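Local coordinates for protein SnoK (Streptomyces nogalater, PDB 5EPA) that probably acts as a non-heme iron, 2-oxoglutarate-dependent carbocyclase that closes a ring during nogalamycin biosynthesis, at residues Cys163-Pro168 with Arg203-Val208; Ala150-Thr155 with Gly211-His216; Pro158-Cys163 with Ala226-Ser231; Pro168-Arg173 with Arg219-Ala224. One frame throughout, in Å; residues are numbered along the deposited sequence.

In the fold
Contact 2 is wholly buried in the large antiparallel sheet, whereas contact 1 forms the edge of the smaller sheet, with strand 164-166 inside and the partly exposed strand 204-206 outside. Strand 164-166 also neighbours strand 222-224 of contact 4, so contacts 1 and 4 bear on the same sheet from different sides. Both sheet pairings rely on backbone bonds and apolar side chains, though in contact 1 a water completes one pair. Contact 4, buried, instead joins a 3-10 turn to the chain before a metal-binding strand through serine and arginine side chains. Contact 3, near the surface, is irregular and held by polar turns. Contacts 1, 2 and 4 reach 2-oxoglutarate; contact 3 lies nearby without touching it.

Contact 1 (Cys163-Pro168 with Arg203-Val208); sequences CMSYVP and RVAVPV. With AKG (2-oxoglutaric acid), chain H.
At the edge of the smaller sheet of the cupin-type barrel, M164, S165 and Y166 run antiparallel to V204, A205 and V206, the two short strands meeting at 146°. Y166 and V204 form a hydrogen-bonded pair, with Y166 N 2.9 Å from V204 O and V204 N 2.8 Å from Y166 O. One step along, V206 N donates almost straight to M164 O at 3.0 Å. The return link is made by water: M164 N donates a hydrogen bond to a molecule 2.9 Å away, which in turn donates to V206 O. S165 and A205 form the non-hydrogen-bonded pair between them; their backbones come close, S165 CA to A205 CA 4.1 Å, and S165 OG rests against A205 CA and CB.

The other face of the pairing is apolar. With CG turned beside its backbone N (chi1 -53°), Y166 swings its ring back toward the neighbouring strand, and V206 CG2 meets the ring at its edge, 3.7 Å from Y166 CD1. The two side chains are nearly perpendicular. P168 CG presses tightly on V204 CG2 at 3.5 Å, while Y38 stacks on the Y166 ring and also touches both valines.

M164 turns elsewhere: its chain, bent at both chi2 and chi3, carries the thioether away from strand 204-206 until SD lies 3.8 Å from C3 of 2-oxoglutarate, where CE also touches the ligand. The strand pair thus closes the edge of the smaller sheet and sends M164 into the cosubstrate pocket, consistent with the double-stranded beta-helix fold of this oxygenase family.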
loop_
_atom_site.group_PDB
_atom_site.type_symbol
_atom_site.label_atom_id
_atom_site.label_comp_id
_atom_site.label_asym_id
_atom_site.label_seq_id
_atom_site.Cartn_x
_atom_site.Cartn_y
_atom_site.Cartn_z
ATOM N N CYS A 163 8.538 1.623 10.389
ATOM C CA CYS A 163 7.223 1.003 10.396
ATOM C C CYS A 163 6.136 2.005 10.027
ATOM O O CYS A 163 6.357 3.223 10.026
ATOM C CB CYS A 163 6.897 0.351 11.722
ATOM S SG CYS A 163 6.273 1.496 12.953
ATOM N N MET A 164 4.973 1.462 9.700
ATOM C CA MET A 164 3.822 2.286 9.317
ATOM C C MET A 164 3.072 2.777 10.564
ATOM O O MET A 164 3.087 2.099 11.575
ATOM C CB MET A 164 2.860 1.461 8.475
ATOM C CG MET A 164 3.469 0.928 7.184
ATOM S SD MET A 164 3.533 2.198 5.939
ATOM C CE MET A 164 1.839 2.144 5.402
ATOM N N SER A 165 2.413 3.928 10.443
ATOM C CA SER A 165 1.432 4.369 11.410
ATOM C C SER A 165 0.163 4.794 10.721
ATOM O O SER A 165 0.202 5.247 9.581
ATOM C CB SER A 165 1.953 5.548 12.248
ATOM O OG SER A 165 3.072 5.167 13.014
ATOM N N TYR A 166 -0.955 4.675 11.429
ATOM C CA TYR A 166 -2.303 4.899 10.866
ATOM C C TYR A 166 -3.134 5.759 11.805
ATOM O O TYR A 166 -2.920 5.753 13.009
ATOM C CB TYR A 166 -3.040 3.554 10.682
ATOM C CG TYR A 166 -2.237 2.558 9.901
ATOM C CD1 TYR A 166 -1.362 1.711 10.547
ATOM C CD2 TYR A 166 -2.344 2.473 8.504
ATOM C CE1 TYR A 166 -0.592 0.812 9.846
ATOM C CE2 TYR A 166 -1.594 1.538 7.791
ATOM C CZ TYR A 166 -0.717 0.708 8.474
ATOM O OH TYR A 166 0.092 -0.178 7.803
ATOM N N VAL A 167 -4.031 6.549 11.230
ATOM C CA VAL A 167 -4.994 7.291 11.994
ATOM C C VAL A 167 -6.319 6.490 11.992
ATOM O O VAL A 167 -7.063 6.505 11.017
ATOM C CB VAL A 167 -5.195 8.695 11.417
ATOM C CG1 VAL A 167 -6.203 9.484 12.249
ATOM C CG2 VAL A 167 -3.883 9.444 11.396
ATOM N N PRO A 168 -6.636 5.827 13.128
ATOM C CA PRO A 168 -7.866 5.051 13.239
ATOM C C PRO A 168 -9.140 5.820 12.864
ATOM O O PRO A 168 -9.359 6.932 13.323
ATOM C CB PRO A 168 -7.920 4.686 14.727
ATOM C CG PRO A 168 -6.514 4.743 15.165
ATOM C CD PRO A 168 -5.926 5.888 14.420
ATOM N N ARG A 203 -2.642 8.519 16.561
ATOM C CA ARG A 203 -1.744 7.963 15.554
ATOM C C ARG A 203 -1.192 6.617 16.075
ATOM O O ARG A 203 -0.554 6.583 17.122
ATOM C CB ARG A 203 -0.604 8.962 15.378
ATOM C CG ARG A 203 0.172 8.886 14.125
ATOM C CD ARG A 203 1.477 9.720 14.191
ATOM N NE ARG A 203 1.126 11.140 14.128
ATOM C CZ ARG A 203 2.008 12.136 13.996
ATOM N NH1 ARG A 203 3.319 11.876 13.917
ATOM N NH2 ARG A 203 1.556 13.395 13.940
ATOM N N VAL A 204 -1.453 5.516 15.378
ATOM C CA VAL A 204 -1.054 4.187 15.866
ATOM C C VAL A 204 0.087 3.620 15.066
ATOM O O VAL A 204 -0.062 3.389 13.862
ATOM C CB VAL A 204 -2.184 3.147 15.768
ATOM C CG1 VAL A 204 -1.777 1.876 16.510
ATOM C CG2 VAL A 204 -3.440 3.684 16.415
ATOM N N ALA A 205 1.210 3.352 15.719
ATOM C CA ALA A 205 2.340 2.725 15.063
ATOM C C ALA A 205 2.198 1.231 15.167
ATOM O O ALA A 205 1.925 0.707 16.248
ATOM C CB ALA A 205 3.638 3.173 15.701
ATOM N N VAL A 206 2.412 0.539 14.051
ATOM C CA VAL A 206 2.166 -0.891 13.958
ATOM C C VAL A 206 3.424 -1.628 13.486
ATOM O O VAL A 206 3.589 -1.932 12.295
ATOM C CB VAL A 206 1.004 -1.196 13.001
ATOM C CG1 VAL A 206 0.684 -2.673 13.002
ATOM C CG2 VAL A 206 -0.243 -0.430 13.383
ATOM N N PRO A 207 4.328 -1.945 14.402
ATOM C CA PRO A 207 5.463 -2.749 14.008
ATOM C C PRO A 207 5.026 -4.162 13.679
ATOM O O PRO A 207 4.032 -4.649 14.224
ATOM C CB PRO A 207 6.352 -2.741 15.251
ATOM C CG PRO A 207 5.414 -2.479 16.387
ATOM C CD PRO A 207 4.418 -1.510 15.804
ATOM N N VAL A 208 5.757 -4.803 12.765
ATOM C CA VAL A 208 5.397 -6.140 12.299
ATOM C C VAL A 208 6.603 -7.022 12.048
ATOM O O VAL A 208 7.712 -6.545 11.892
ATOM C CB VAL A 208 4.598 -6.091 11.001
ATOM C CG1 VAL A 208 3.263 -5.389 11.227
ATOM C CG2 VAL A 208 5.389 -5.429 9.882
HETATM C C1 AKG H . 1.415 2.647 1.216
HETATM O O1 AKG H . 1.595 1.403 1.181
HETATM O O2 AKG H . 0.385 3.261 0.827
HETATM C C2 AKG H . 2.476 3.515 1.718
HETATM O O5 AKG H . 2.191 4.703 1.716
HETATM C C3 AKG H . 3.792 2.953 2.191
HETATM C C4 AKG H . 4.900 3.965 2.494
HETATM C C5 AKG H . 6.152 3.245 3.030
HETATM O O3 AKG H . 6.377 2.016 2.779
HETATM O O4 AKG H . 6.968 3.864 3.718
HETATM O O HOH W 1 4.460 -1.364 9.762
#

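Contact 2 (Ala150-Thr155 with Gly211-His216); sequences AWIALT and GDVVFH. With AKG (2-oxoglutaric acid), chain H.
W151 and V214 are the central pair of a buried antiparallel contact in the large sheet, where strand 148-153 lies between strands 213-217 and 233-242. They are hydrogen-bonded to each other twice, W151 N to V214 O at 2.9 Å and V214 N to W151 O at 3.0 Å. The pairing runs on past V213 as A153 N donates to D212 O, 3.1 Å away, and G211 N to A153 O at 2.9 Å. At G211 the positive phi of 98° would press any side chain against the preceding carbonyl.

A150, I152, V213 and F215 pack on the face turned to helix 98-108. V213 CG1 sits 3.5 Å above the F215 ring plane, toward its rim, and A150 CB lies 3.6 Å from F215 CE2.

On the other face W151 places CG opposite its own backbone N (chi1 -166°), which carries the indole toward the ligand. W151 NE1 donates to O3 of 2-oxoglutarate at 3.1 Å, with the acceptor in the ring plane. A phenylalanine here lacks the N-H, and the carboxylate end at O3 would probably be held less firmly. H216 NE2 adds a weak bond to the other end of the ligand, at O2, and is also hydrogen-bonded to OD2 of D135, an iron ligand. W151 and H216, facing inward from the major sheet, thus line the cosubstrate pocket of a 2-oxoglutarate-dependent double-stranded beta-helix enzyme.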
loop_
_atom_site.group_PDB
_atom_site.type_symbol
_atom_site.label_atom_id
_atom_site.label_comp_id
_atom_site.label_asym_id
_atom_site.label_seq_id
_atom_site.Cartn_x
_atom_site.Cartn_y
_atom_site.Cartn_z
ATOM N N ALA A 150 -2.488 -3.843 0.554
ATOM C CA ALA A 150 -1.818 -4.817 1.381
ATOM C C ALA A 150 -0.345 -4.437 1.474
ATOM O O ALA A 150 0.339 -4.409 0.472
ATOM C CB ALA A 150 -1.939 -6.205 0.766
ATOM N N TRP A 151 0.126 -4.134 2.675
ATOM C CA TRP A 151 1.518 -3.752 2.902
ATOM C C TRP A 151 2.190 -4.947 3.505
ATOM O O TRP A 151 1.959 -5.285 4.657
ATOM C CB TRP A 151 1.575 -2.557 3.828
ATOM C CG TRP A 151 2.891 -1.834 3.914
ATOM C CD1 TRP A 151 3.337 -0.826 3.128
ATOM C CD2 TRP A 151 3.884 -2.023 4.921
ATOM N NE1 TRP A 151 4.566 -0.393 3.556
ATOM C CE2 TRP A 151 4.920 -1.123 4.663
ATOM C CE3 TRP A 151 4.006 -2.913 6.004
ATOM C CZ2 TRP A 151 6.044 -1.032 5.471
ATOM C CZ3 TRP A 151 5.156 -2.848 6.784
ATOM C CH2 TRP A 151 6.156 -1.914 6.511
ATOM N N ILE A 152 2.927 -5.653 2.666
ATOM C CA ILE A 152 3.462 -6.951 3.002
ATOM C C ILE A 152 4.881 -6.764 3.499
ATOM O O ILE A 152 5.720 -6.249 2.778
ATOM C CB ILE A 152 3.470 -7.853 1.746
ATOM C CG1 ILE A 152 2.069 -7.966 1.160
ATOM C CG2 ILE A 152 3.975 -9.252 2.088
ATOM C CD1 ILE A 152 2.068 -8.336 -0.293
ATOM N N ALA A 153 5.174 -7.230 4.689
ATOM C CA ALA A 153 6.533 -7.109 5.225
ATOM C C ALA A 153 7.417 -8.240 4.750
ATOM O O ALA A 153 7.070 -9.402 4.933
ATOM C CB ALA A 153 6.500 -7.133 6.735
ATOM N N LEU A 154 8.536 -7.892 4.115
ATOM C CA LEU A 154 9.504 -8.877 3.654
ATOM C C LEU A 154 10.808 -8.839 4.455
ATOM O O LEU A 154 11.717 -9.609 4.216
ATOM C CB LEU A 154 9.761 -8.736 2.152
ATOM C CG LEU A 154 8.533 -9.021 1.265
ATOM C CD1 LEU A 154 8.872 -8.826 -0.211
ATOM C CD2 LEU A 154 7.975 -10.411 1.460
ATOM N N THR A 155 10.858 -7.930 5.405
ATOM C CA THR A 155 11.814 -7.970 6.498
ATOM C C THR A 155 11.017 -7.774 7.775
ATOM O O THR A 155 9.895 -7.276 7.737
ATOM C CB THR A 155 12.835 -6.822 6.405
ATOM O OG1 THR A 155 12.171 -5.551 6.431
ATOM C CG2 THR A 155 13.629 -6.923 5.110
ATOM N N GLY A 211 6.606 -11.447 6.910
ATOM C CA GLY A 211 5.515 -12.371 6.593
ATOM C C GLY A 211 4.156 -11.905 7.036
ATOM O O GLY A 211 3.124 -12.436 6.571
ATOM N N ASP A 212 4.136 -10.903 7.915
ATOM C CA ASP A 212 2.886 -10.267 8.310
ATOM C C ASP A 212 2.421 -9.335 7.206
ATOM O O ASP A 212 3.209 -8.895 6.365
ATOM C CB ASP A 212 3.031 -9.428 9.590
ATOM C CG ASP A 212 3.367 -10.270 10.848
ATOM O OD1 ASP A 212 3.366 -11.530 10.801
ATOM O OD2 ASP A 212 3.597 -9.620 11.902
ATOM N N VAL A 213 1.141 -9.021 7.230
ATOM C CA VAL A 213 0.579 -8.040 6.308
ATOM C C VAL A 213 -0.293 -7.071 7.067
ATOM O O VAL A 213 -1.113 -7.491 7.881
ATOM C CB VAL A 213 -0.280 -8.701 5.218
ATOM C CG1 VAL A 213 -0.758 -7.662 4.237
ATOM C CG2 VAL A 213 0.520 -9.746 4.467
ATOM N N VAL A 214 -0.153 -5.783 6.787
ATOM C CA VAL A 214 -1.112 -4.819 7.274
ATOM C C VAL A 214 -1.888 -4.275 6.089
ATOM O O VAL A 214 -1.306 -3.773 5.148
ATOM C CB VAL A 214 -0.450 -3.643 8.001
ATOM C CG1 VAL A 214 -1.505 -2.788 8.699
ATOM C CG2 VAL A 214 0.560 -4.137 9.011
ATOM N N PHE A 215 -3.209 -4.320 6.180
ATOM C CA PHE A 215 -4.108 -3.824 5.134
ATOM C C PHE A 215 -4.655 -2.488 5.548
ATOM O O PHE A 215 -5.014 -2.285 6.706
ATOM C CB PHE A 215 -5.304 -4.765 4.942
ATOM C CG PHE A 215 -4.947 -6.110 4.431
ATOM C CD1 PHE A 215 -4.515 -7.075 5.262
ATOM C CD2 PHE A 215 -5.058 -6.394 3.064
ATOM C CE1 PHE A 215 -4.140 -8.324 4.763
ATOM C CE2 PHE A 215 -4.723 -7.633 2.561
ATOM C CZ PHE A 215 -4.256 -8.608 3.420
ATOM N N HIS A 216 -4.718 -1.556 4.616
ATOM C CA HIS A 216 -5.368 -0.265 4.904
ATOM C C HIS A 216 -6.209 0.246 3.742
ATOM O O HIS A 216 -5.807 0.194 2.572
ATOM C CB HIS A 216 -4.331 0.822 5.403
ATOM C CG HIS A 216 -3.356 1.277 4.366
ATOM N ND1 HIS A 216 -2.152 0.658 4.169
ATOM C CD2 HIS A 216 -3.422 2.263 3.440
ATOM C CE1 HIS A 216 -1.514 1.233 3.166
ATOM N NE2 HIS A 216 -2.242 2.240 2.739
HETATM C C1 AKG H . 1.415 2.647 1.216
HETATM O O1 AKG H . 1.595 1.403 1.181
HETATM O O2 AKG H . 0.385 3.261 0.827
HETATM C C2 AKG H . 2.476 3.515 1.718
HETATM O O5 AKG H . 2.191 4.703 1.716
HETATM C C3 AKG H . 3.792 2.953 2.191
HETATM C C4 AKG H . 4.900 3.965 2.494
HETATM C C5 AKG H . 6.152 3.245 3.030
HETATM O O3 AKG H . 6.377 2.016 2.779
HETATM O O4 AKG H . 6.968 3.864 3.718
#

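Contact 3 (Pro158-Cys163 with Ala226-Ser231); sequences PVERGC and ANTSDS
Backbone bonds across the contact centre on E160 O, which receives T228 N at 2.8 Å, nearly along the C=O axis. S229 N adds only a weak bond to the same oxygen, 3.2 Å from E160 O and poorly aligned. E160 lies in a type I beta turn from P158 to R161, closed by R161 N on P158 O.

The donating loop, 226-231, is braced by its own side chains. N227 OD1 accepts twice from S229, from the backbone N at 2.9 Å, which makes an Asx turn, and from OG at 2.7 Å, in the carbonyl plane and on a lone pair. S229 OG then takes S231 N at 3.1 Å, an ST turn. On the other side of the amide, N227 ND2 points to S231 O at 2.8 Å, the bond straight and in the amide plane, and a second bond to K122 O fixes the group against flipping. These linked turns join strand 222-224 to strand 233-242, while segment 158-163 leads from strand 148-153 of the large sheet into strand 164-166 of the small one, so the contact ties two crossings between the sheets of the double-stranded beta-helix.

Packing is carried by R161. Its aliphatic part lies against the serines, CG 3.4 Å from S229 OG and touching S231 O as well, and a bend at chi3 (-46°) brings the guanidinium round so that S231 CB rests over its centre, 3.7 Å above the plane. R161 NE is buried with no partner in the model. G162 directs its O to R233 NH1, which probably helps to position R233, an arginine that binds 2-oxoglutarate.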
loop_
_atom_site.group_PDB
_atom_site.type_symbol
_atom_site.label_atom_id
_atom_site.label_comp_id
_atom_site.label_asym_id
_atom_site.label_seq_id
_atom_site.Cartn_x
_atom_site.Cartn_y
_atom_site.Cartn_z
ATOM N N PRO A 158 10.438 -3.510 13.195
ATOM C CA PRO A 158 10.197 -2.878 14.461
ATOM C C PRO A 158 10.061 -1.412 14.177
ATOM O O PRO A 158 10.387 -0.969 13.093
ATOM C CB PRO A 158 11.457 -3.180 15.277
ATOM C CG PRO A 158 12.518 -3.408 14.257
ATOM C CD PRO A 158 11.831 -3.954 13.032
ATOM N N VAL A 159 9.629 -0.655 15.174
ATOM C CA VAL A 159 9.269 0.738 14.979
ATOM C C VAL A 159 10.338 1.586 14.281
ATOM O O VAL A 159 10.069 2.292 13.278
ATOM C CB VAL A 159 8.872 1.375 16.333
ATOM C CG1 VAL A 159 8.745 2.873 16.188
ATOM C CG2 VAL A 159 7.535 0.798 16.795
ATOM N N GLU A 160 11.552 1.479 14.782
ATOM C CA GLU A 160 12.645 2.294 14.290
ATOM C C GLU A 160 13.216 1.834 12.956
ATOM O O GLU A 160 14.097 2.488 12.397
ATOM C CB GLU A 160 13.741 2.401 15.359
ATOM C CG GLU A 160 14.563 1.119 15.577
ATOM C CD GLU A 160 13.855 -0.021 16.357
ATOM O OE1 GLU A 160 12.796 0.198 17.057
ATOM O OE2 GLU A 160 14.425 -1.165 16.262
ATOM N N ARG A 161 12.727 0.719 12.414
ATOM C CA ARG A 161 13.154 0.299 11.057
ATOM C C ARG A 161 12.258 0.869 9.961
ATOM O O ARG A 161 12.264 0.391 8.849
ATOM C CB ARG A 161 13.245 -1.231 10.935
ATOM C CG ARG A 161 14.079 -1.651 9.736
ATOM C CD ARG A 161 14.380 -3.123 9.577
ATOM N NE ARG A 161 14.825 -3.765 10.791
ATOM C CZ ARG A 161 15.160 -5.053 10.866
ATOM N NH1 ARG A 161 15.124 -5.835 9.778
ATOM N NH2 ARG A 161 15.522 -5.546 12.046
ATOM N N GLY A 162 11.415 1.840 10.300
ATOM C CA GLY A 162 10.534 2.462 9.313
ATOM C C GLY A 162 9.132 1.893 9.250
ATOM O O GLY A 162 8.579 1.672 8.169
ATOM N N CYS A 163 8.538 1.623 10.389
ATOM C CA CYS A 163 7.223 1.003 10.396
ATOM C C CYS A 163 6.136 2.005 10.027
ATOM O O CYS A 163 6.357 3.223 10.026
ATOM C CB CYS A 163 6.897 0.351 11.722
ATOM S SG CYS A 163 6.273 1.496 12.953
ATOM N N ALA A 226 11.032 7.184 9.659
ATOM C CA ALA A 226 12.381 7.027 9.112
ATOM C C ALA A 226 12.955 5.681 9.561
ATOM O O ALA A 226 12.591 5.151 10.619
ATOM C CB ALA A 226 13.276 8.144 9.624
ATOM N N ASN A 227 13.863 5.125 8.787
ATOM C CA ASN A 227 14.582 3.942 9.224
ATOM C C ASN A 227 15.855 4.402 9.847
ATOM O O ASN A 227 16.756 4.863 9.141
ATOM C CB ASN A 227 14.869 2.985 8.053
ATOM C CG ASN A 227 15.637 1.740 8.481
ATOM O OD1 ASN A 227 16.007 1.581 9.652
ATOM N ND2 ASN A 227 15.854 0.826 7.526
ATOM N N THR A 228 15.919 4.308 11.182
ATOM C CA THR A 228 17.117 4.673 11.966
ATOM C C THR A 228 17.746 3.452 12.587
ATOM O O THR A 228 18.683 3.568 13.361
ATOM C CB THR A 228 16.781 5.644 13.120
ATOM O OG1 THR A 228 15.740 5.061 13.913
ATOM C CG2 THR A 228 16.290 6.963 12.570
ATOM N N SER A 229 17.306 2.271 12.162
ATOM C CA SER A 229 17.940 1.020 12.564
ATOM C C SER A 229 19.275 0.799 11.816
ATOM O O SER A 229 19.802 1.694 11.165
ATOM C CB SER A 229 16.995 -0.155 12.322
ATOM O OG SER A 229 17.012 -0.551 10.942
ATOM N N ASP A 230 19.801 -0.417 11.917
ATOM C CA ASP A 230 21.021 -0.785 11.235
ATOM C C ASP A 230 20.749 -1.665 10.011
ATOM O O ASP A 230 21.680 -2.138 9.355
ATOM C CB ASP A 230 21.948 -1.497 12.216
ATOM C CG ASP A 230 22.580 -0.520 13.225
ATOM O OD1 ASP A 230 23.294 0.407 12.786
ATOM O OD2 ASP A 230 22.402 -0.701 14.455
ATOM N N SER A 231 19.472 -1.900 9.713
ATOM C CA SER A 231 19.098 -2.859 8.665
ATOM C C SER A 231 18.087 -2.283 7.702
ATOM O O SER A 231 17.185 -1.535 8.096
ATOM C CB SER A 231 18.478 -4.100 9.297
ATOM O OG SER A 231 19.438 -4.747 10.047
#

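Contact 4 (Pro168-Arg173 with Arg219-Ala224); sequences PGSHLR and RTVHMA. With FE (Fe (III) ion), chain G; AKG (2-oxoglutaric acid), chain H.
R173 and V221 cross at about a right angle, with V221 CG2 3.5 Å above the centre of the guanidinium plane. Bent at chi3 (-66°), the arginine presents its edge to two carbonyls: R173 NE donates to S170 O at 2.8 Å, and R173 NH2 to R219 O at the same 2.8 Å. S170 O also accepts R173 N, from the opposite face of its plane. D134 forms a salt bridge with R173, and W195 a cation-pi contact. A leucine here would probably leave the R219 carbonyl and the D134 carboxylate without their mate.

Segment 168-173 thus packs on the chain just before H222, the second histidine of the two-histidine, one-carboxylate facial triad that H133 and D135 complete. T220 O lies in the plane of the H222 ring and accepts ND1 at 2.9 Å, which probably helps to set the ring's rotation; H222 NE2 binds the iron at 2.1 Å, beside 2-oxoglutarate, which chelates the metal through O2 and O5.

S170 aims OG across at V221 N, 2.8 Å away; the same hydroxyl is bonded to V167 O. H171 and T220 lie side by side, H171 CB 3.5 Å from T220 OG1, which bonds to G37 O.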
loop_
_atom_site.group_PDB
_atom_site.type_symbol
_atom_site.label_atom_id
_atom_site.label_comp_id
_atom_site.label_asym_id
_atom_site.label_seq_id
_atom_site.Cartn_x
_atom_site.Cartn_y
_atom_site.Cartn_z
ATOM N N PRO A 168 -6.636 5.827 13.128
ATOM C CA PRO A 168 -7.866 5.051 13.239
ATOM C C PRO A 168 -9.140 5.820 12.864
ATOM O O PRO A 168 -9.359 6.932 13.323
ATOM C CB PRO A 168 -7.920 4.686 14.727
ATOM C CG PRO A 168 -6.514 4.743 15.165
ATOM C CD PRO A 168 -5.926 5.888 14.420
ATOM N N GLY A 169 -9.968 5.208 12.029
ATOM C CA GLY A 169 -11.258 5.786 11.626
ATOM C C GLY A 169 -11.161 6.861 10.563
ATOM O O GLY A 169 -12.171 7.391 10.138
ATOM N N SER A 170 -9.956 7.176 10.105
ATOM C CA SER A 170 -9.783 8.289 9.180
ATOM C C SER A 170 -10.340 8.010 7.766
ATOM O O SER A 170 -10.575 8.920 6.980
ATOM C CB SER A 170 -8.322 8.700 9.105
ATOM O OG SER A 170 -7.501 7.596 8.765
ATOM N N HIS A 171 -10.547 6.752 7.436
ATOM C CA HIS A 171 -11.242 6.391 6.204
ATOM C C HIS A 171 -12.707 6.782 6.145
ATOM O O HIS A 171 -13.305 6.756 5.058
ATOM C CB HIS A 171 -11.134 4.894 5.955
ATOM C CG HIS A 171 -11.845 4.046 6.969
ATOM N ND1 HIS A 171 -11.668 4.201 8.331
ATOM C CD2 HIS A 171 -12.677 2.993 6.820
ATOM C CE1 HIS A 171 -12.358 3.284 8.970
ATOM N NE2 HIS A 171 -13.006 2.557 8.081
ATOM N N LEU A 172 -13.287 7.145 7.272
ATOM C CA LEU A 172 -14.654 7.569 7.312
ATOM C C LEU A 172 -14.804 9.084 7.302
ATOM O O LEU A 172 -15.889 9.573 7.504
ATOM C CB LEU A 172 -15.366 7.006 8.557
ATOM C CG LEU A 172 -15.329 5.468 8.636
ATOM C CD1 LEU A 172 -15.894 5.026 9.985
ATOM C CD2 LEU A 172 -16.072 4.791 7.488
ATOM N N ARG A 173 -13.728 9.821 7.054
ATOM C CA ARG A 173 -13.824 11.268 6.963
ATOM C C ARG A 173 -14.879 11.710 5.962
ATOM O O ARG A 173 -15.025 11.114 4.894
ATOM C CB ARG A 173 -12.500 11.882 6.524
ATOM C CG ARG A 173 -11.423 11.917 7.574
ATOM C CD ARG A 173 -10.099 12.345 6.956
ATOM N NE ARG A 173 -9.607 11.345 6.002
ATOM C CZ ARG A 173 -8.824 11.609 4.979
ATOM N NH1 ARG A 173 -8.407 12.824 4.727
ATOM N NH2 ARG A 173 -8.405 10.638 4.233
ATOM N N ARG A 219 -8.704 5.486 1.894
ATOM C CA ARG A 219 -8.952 6.746 2.616
ATOM C C ARG A 219 -8.347 6.819 3.980
ATOM O O ARG A 219 -8.453 7.858 4.641
ATOM C CB ARG A 219 -10.440 7.000 2.741
ATOM C CG ARG A 219 -11.018 7.470 1.444
ATOM C CD ARG A 219 -12.489 7.718 1.585
ATOM N NE ARG A 219 -13.061 7.857 0.265
ATOM C CZ ARG A 219 -14.327 8.154 0.038
ATOM N NH1 ARG A 219 -15.144 8.354 1.039
ATOM N NH2 ARG A 219 -14.761 8.237 -1.198
ATOM N N THR A 220 -7.750 5.724 4.437
ATOM C CA THR A 220 -7.105 5.715 5.735
ATOM C C THR A 220 -5.842 6.575 5.659
ATOM O O THR A 220 -4.972 6.354 4.808
ATOM C CB THR A 220 -6.758 4.307 6.186
ATOM O OG1 THR A 220 -7.963 3.551 6.284
ATOM C CG2 THR A 220 -6.050 4.330 7.558
ATOM N N VAL A 221 -5.765 7.563 6.539
ATOM C CA VAL A 221 -4.595 8.396 6.643
ATOM C C VAL A 221 -3.472 7.561 7.262
ATOM O O VAL A 221 -3.654 6.953 8.328
ATOM C CB VAL A 221 -4.882 9.668 7.453
ATOM C CG1 VAL A 221 -3.636 10.492 7.673
ATOM C CG2 VAL A 221 -5.888 10.517 6.714
ATOM N N HIS A 222 -2.309 7.593 6.633
ATOM C CA HIS A 222 -1.183 6.861 7.133
ATOM C C HIS A 222 0.150 7.523 6.812
ATOM O O HIS A 222 0.247 8.466 6.034
ATOM C CB HIS A 222 -1.220 5.437 6.567
ATOM C CG HIS A 222 -1.136 5.366 5.068
ATOM N ND1 HIS A 222 -2.217 5.634 4.262
ATOM C CD2 HIS A 222 -0.114 5.047 4.228
ATOM C CE1 HIS A 222 -1.864 5.490 2.987
ATOM N NE2 HIS A 222 -0.575 5.158 2.924
ATOM N N MET A 223 1.199 6.974 7.392
ATOM C CA MET A 223 2.530 7.526 7.258
ATOM C C MET A 223 3.553 6.440 7.617
ATOM O O MET A 223 3.161 5.350 7.990
ATOM C CB MET A 223 2.640 8.768 8.163
ATOM C CG MET A 223 2.737 8.440 9.649
ATOM S SD MET A 223 2.039 9.740 10.681
ATOM C CE MET A 223 0.290 9.341 10.518
ATOM N N ALA A 224 4.845 6.744 7.544
ATOM C CA ALA A 224 5.864 5.823 8.060
ATOM C C ALA A 224 7.050 6.523 8.685
ATOM O O ALA A 224 7.401 7.605 8.294
ATOM C CB ALA A 224 6.353 4.897 6.956
HETATM FE FE FE G . 0.267 5.173 0.955
HETATM C C1 AKG H . 1.415 2.647 1.216
HETATM O O1 AKG H . 1.595 1.403 1.181
HETATM O O2 AKG H . 0.385 3.261 0.827
HETATM C C2 AKG H . 2.476 3.515 1.718
HETATM O O5 AKG H . 2.191 4.703 1.716
HETATM C C3 AKG H . 3.792 2.953 2.191
HETATM C C4 AKG H . 4.900 3.965 2.494
HETATM C C5 AKG H . 6.152 3.245 3.030
HETATM O O3 AKG H . 6.377 2.016 2.779
HETATM O O4 AKG H . 6.968 3.864 3.718
HETATM O O HOH W 2 -14.863 8.509 4.029
HETATM O O HOH W 3 1.148 5.249 -1.019
#